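Local coordinates for oligopeptide ABC transporter, periplasmic oligopeptide-binding protein, putative (Thermotoga maritima MSB8, PDB 5IPW) that probably binds oligopeptides in the periplasm and delivers them to an ABC transporter for uptake, at residues S148-E160 with F169-K181. Numbering follows the deposited sequence.
Sequences SKPDWYNIGVKVE and FEFSKPYGLFLLK
Strands 157-160 and 169-171 run antiparallel as the two arms of a beta hairpin, with K158 and E170 as the hydrogen-bonded pair: K158 N donates a hydrogen bond to E170 O, and E170 N donates one to K158 O at 2.7 Å, nearly straight (175°). Beyond the paired strands, S172 N continues the pairing to G156 O at 2.9 Å, and S172 OG adds a weak bond to the same oxygen.

V157, V159, F169 and F171 share one face of the sheet. V157 CG2 lies over the F171 ring, 3.9 Å from its centroid, while Y175 CD2 covers the opposite face and W152 O meets the ring edge in plane. I155 CD1 sits over the centre of the Y175 ring in a CH-pi contact, and W152 CB touches the edge of the same ring; a trans chi1 (-175°) carries this ring from the loop after the strand toward both residues. V159 CG2 packs 3.4 Å from F169 CD2, and both side chains also touch helix 129-140. At the start of helix 151-154, D151 OD2 and K181 NZ stand 4.3 Å apart, too far for a salt bridge, while D151 OD1 accepts a hydrogen bond from W152 N.

Paired backbone bonds thus fix the register of this hairpin at the margin of a five-stranded sheet, whereas largely apolar and aromatic packing holds helix 151-154 against strand 169-171 and the loop that follows.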
# COMPACT_ATOMS: atom_id res chain seq x y z
N SER A 148 17.48 13.36 -4.24
CA SER A 148 16.07 13.52 -4.55
C SER A 148 15.24 13.47 -3.27
O SER A 148 15.19 12.45 -2.59
CB SER A 148 15.60 12.44 -5.53
OG SER A 148 14.32 12.74 -6.05
N LYS A 149 14.58 14.58 -2.97
CA LYS A 149 13.81 14.72 -1.73
C LYS A 149 12.44 14.04 -1.81
O LYS A 149 11.90 13.85 -2.90
CB LYS A 149 13.64 16.21 -1.38
CG LYS A 149 14.65 16.75 -0.38
CD LYS A 149 16.10 16.45 -0.73
CE LYS A 149 17.01 17.21 0.23
NZ LYS A 149 18.45 16.90 0.01
N PRO A 150 11.87 13.67 -0.64
CA PRO A 150 10.52 13.11 -0.63
C PRO A 150 9.44 14.18 -0.64
O PRO A 150 9.68 15.33 -0.25
CB PRO A 150 10.49 12.33 0.69
CG PRO A 150 11.42 13.07 1.58
CD PRO A 150 12.51 13.60 0.68
N ASP A 151 8.26 13.78 -1.11
CA ASP A 151 7.06 14.63 -1.13
C ASP A 151 6.92 15.55 0.09
O ASP A 151 6.86 16.78 -0.05
CB ASP A 151 5.79 13.75 -1.31
CG ASP A 151 5.91 12.35 -0.65
OD1 ASP A 151 6.69 12.17 0.31
OD2 ASP A 151 5.21 11.42 -1.10
N TRP A 152 6.87 14.95 1.28
CA TRP A 152 6.66 15.69 2.53
C TRP A 152 7.79 16.66 2.86
O TRP A 152 7.54 17.69 3.48
CB TRP A 152 6.44 14.73 3.71
CG TRP A 152 7.61 13.83 4.00
CD1 TRP A 152 7.84 12.59 3.47
CD2 TRP A 152 8.71 14.10 4.86
NE1 TRP A 152 9.01 12.08 3.96
CE2 TRP A 152 9.57 12.99 4.81
CE3 TRP A 152 9.06 15.18 5.67
CZ2 TRP A 152 10.75 12.92 5.54
CZ3 TRP A 152 10.24 15.12 6.39
CH2 TRP A 152 11.07 13.99 6.32
N TYR A 153 9.02 16.35 2.46
CA TYR A 153 10.14 17.26 2.73
C TYR A 153 10.15 18.47 1.79
O TYR A 153 10.65 19.53 2.16
CB TYR A 153 11.48 16.53 2.65
CG TYR A 153 12.67 17.36 3.13
CD1 TYR A 153 13.05 17.37 4.47
CD2 TYR A 153 13.40 18.14 2.24
CE1 TYR A 153 14.13 18.13 4.91
CE2 TYR A 153 14.49 18.90 2.66
CZ TYR A 153 14.85 18.89 4.00
OH TYR A 153 15.93 19.64 4.42
N ASN A 154 9.62 18.31 0.58
CA ASN A 154 9.56 19.41 -0.40
C ASN A 154 8.52 20.45 -0.01
O ASN A 154 8.67 21.63 -0.34
CB ASN A 154 9.31 18.88 -1.81
CG ASN A 154 10.57 18.29 -2.44
OD1 ASN A 154 11.68 18.76 -2.18
ND2 ASN A 154 10.40 17.27 -3.27
N ILE A 155 7.47 20.03 0.69
CA ILE A 155 6.69 20.98 1.46
C ILE A 155 7.66 21.41 2.55
O ILE A 155 8.32 20.56 3.15
CB ILE A 155 5.43 20.34 2.08
CG1 ILE A 155 4.54 19.75 0.98
CG2 ILE A 155 4.67 21.36 2.92
CD1 ILE A 155 3.19 19.26 1.45
N GLY A 156 7.77 22.71 2.80
CA GLY A 156 8.71 23.19 3.82
C GLY A 156 8.42 22.58 5.18
O GLY A 156 7.27 22.55 5.61
N VAL A 157 9.46 22.07 5.85
CA VAL A 157 9.29 21.46 7.17
C VAL A 157 10.43 21.80 8.12
O VAL A 157 11.60 21.77 7.75
CB VAL A 157 9.13 19.92 7.07
CG1 VAL A 157 10.41 19.25 6.59
CG2 VAL A 157 8.68 19.34 8.41
N LYS A 158 10.06 22.13 9.36
CA LYS A 158 11.03 22.35 10.44
C LYS A 158 10.78 21.30 11.52
O LYS A 158 9.65 21.13 11.98
CB LYS A 158 10.88 23.77 11.02
CG LYS A 158 12.18 24.56 11.10
CD LYS A 158 13.22 23.91 12.01
CE LYS A 158 14.61 24.46 11.77
NZ LYS A 158 15.67 23.48 12.14
N VAL A 159 11.84 20.60 11.91
CA VAL A 159 11.74 19.51 12.87
C VAL A 159 12.70 19.73 14.04
O VAL A 159 13.88 19.98 13.84
CB VAL A 159 12.02 18.15 12.20
CG1 VAL A 159 12.00 17.02 13.22
CG2 VAL A 159 10.99 17.88 11.12
N GLU A 160 12.17 19.63 15.26
CA GLU A 160 12.97 19.89 16.45
C GLU A 160 12.55 19.01 17.63
O GLU A 160 11.39 18.63 17.76
CB GLU A 160 12.88 21.37 16.84
CG GLU A 160 11.51 22.00 16.66
CD GLU A 160 11.40 23.42 17.21
OE1 GLU A 160 10.32 24.03 17.05
OE2 GLU A 160 12.38 23.92 17.80
N PHE A 169 7.04 18.41 14.21
CA PHE A 169 7.13 18.66 12.78
C PHE A 169 6.28 19.88 12.48
O PHE A 169 5.06 19.82 12.64
CB PHE A 169 6.58 17.47 11.99
CG PHE A 169 7.41 16.21 12.10
CD1 PHE A 169 7.29 15.38 13.19
CD2 PHE A 169 8.30 15.86 11.09
CE1 PHE A 169 8.04 14.22 13.29
CE2 PHE A 169 9.05 14.70 11.18
CZ PHE A 169 8.92 13.88 12.29
N GLU A 170 6.91 20.98 12.09
CA GLU A 170 6.19 22.19 11.69
C GLU A 170 6.33 22.39 10.19
O GLU A 170 7.43 22.61 9.69
CB GLU A 170 6.71 23.43 12.43
CG GLU A 170 6.01 24.73 12.03
CD GLU A 170 6.21 25.85 13.04
OE1 GLU A 170 5.27 26.66 13.22
OE2 GLU A 170 7.30 25.92 13.65
N PHE A 171 5.21 22.32 9.49
CA PHE A 171 5.19 22.55 8.05
C PHE A 171 4.85 24.01 7.74
O PHE A 171 4.23 24.70 8.55
CB PHE A 171 4.16 21.63 7.38
CG PHE A 171 4.56 20.18 7.37
CD1 PHE A 171 5.39 19.70 6.38
CD2 PHE A 171 4.10 19.31 8.35
CE1 PHE A 171 5.76 18.36 6.36
CE2 PHE A 171 4.47 17.97 8.33
CZ PHE A 171 5.30 17.50 7.33
N SER A 172 5.28 24.48 6.57
CA SER A 172 4.82 25.78 6.07
C SER A 172 3.43 25.56 5.48
O SER A 172 3.31 24.84 4.50
CB SER A 172 5.76 26.31 4.99
OG SER A 172 6.04 25.32 4.01
N LYS A 173 2.41 26.16 6.09
CA LYS A 173 0.99 25.95 5.73
C LYS A 173 0.44 24.65 6.32
O LYS A 173 1.19 23.85 6.89
CB LYS A 173 0.80 25.93 4.20
CG LYS A 173 0.98 24.56 3.56
CD LYS A 173 1.55 24.67 2.15
CE LYS A 173 1.06 23.50 1.31
NZ LYS A 173 1.85 23.38 0.06
N PRO A 174 -0.89 24.42 6.18
CA PRO A 174 -1.42 23.14 6.62
C PRO A 174 -1.08 21.99 5.68
O PRO A 174 -0.78 22.21 4.51
CB PRO A 174 -2.93 23.39 6.66
CG PRO A 174 -3.03 24.86 6.92
CD PRO A 174 -1.98 25.39 5.99
N TYR A 175 -1.14 20.78 6.22
CA TYR A 175 -0.75 19.58 5.49
C TYR A 175 -1.31 18.33 6.18
O TYR A 175 -0.59 17.59 6.85
CB TYR A 175 0.77 19.51 5.38
CG TYR A 175 1.31 18.37 4.55
CD1 TYR A 175 0.68 17.99 3.36
CD2 TYR A 175 2.46 17.70 4.93
CE1 TYR A 175 1.19 16.96 2.59
CE2 TYR A 175 2.97 16.66 4.17
CZ TYR A 175 2.33 16.29 3.00
OH TYR A 175 2.85 15.27 2.25
N GLY A 176 -2.61 18.11 6.00
CA GLY A 176 -3.32 17.00 6.63
C GLY A 176 -2.87 15.63 6.16
O GLY A 176 -2.97 14.65 6.89
N LEU A 177 -2.36 15.56 4.93
CA LEU A 177 -1.91 14.30 4.34
C LEU A 177 -0.75 13.66 5.09
O LEU A 177 -0.51 12.47 4.93
CB LEU A 177 -1.49 14.52 2.88
CG LEU A 177 -2.59 14.89 1.88
CD1 LEU A 177 -2.00 15.02 0.48
CD2 LEU A 177 -3.74 13.88 1.90
N PHE A 178 -0.03 14.45 5.88
CA PHE A 178 1.15 13.95 6.57
C PHE A 178 0.85 12.74 7.45
O PHE A 178 1.67 11.83 7.55
CB PHE A 178 1.77 15.04 7.43
CG PHE A 178 2.97 14.59 8.21
CD1 PHE A 178 4.12 14.18 7.54
CD2 PHE A 178 2.95 14.55 9.60
CE1 PHE A 178 5.23 13.76 8.25
CE2 PHE A 178 4.06 14.13 10.31
CZ PHE A 178 5.20 13.74 9.63
N LEU A 179 -0.32 12.72 8.08
CA LEU A 179 -0.70 11.58 8.92
C LEU A 179 -0.67 10.27 8.16
O LEU A 179 -0.38 9.23 8.74
CB LEU A 179 -2.09 11.79 9.52
CG LEU A 179 -2.20 12.79 10.67
CD1 LEU A 179 -3.64 12.83 11.14
CD2 LEU A 179 -1.27 12.46 11.83
N LEU A 180 -0.97 10.31 6.86
CA LEU A 180 -0.93 9.11 6.02
C LEU A 180 0.48 8.73 5.58
O LEU A 180 0.69 7.64 5.05
CB LEU A 180 -1.83 9.29 4.79
CG LEU A 180 -3.32 9.06 5.03
CD1 LEU A 180 -3.88 9.84 6.21
CD2 LEU A 180 -4.06 9.41 3.76
N LYS A 181 1.44 9.62 5.79
CA LYS A 181 2.83 9.35 5.45
C LYS A 181 3.51 8.56 6.56
O LYS A 181 4.36 7.71 6.30
CB LYS A 181 3.59 10.66 5.24
CG LYS A 181 3.01 11.54 4.15
CD LYS A 181 3.68 11.28 2.81
CE LYS A 181 2.91 11.93 1.67
NZ LYS A 181 1.65 11.20 1.38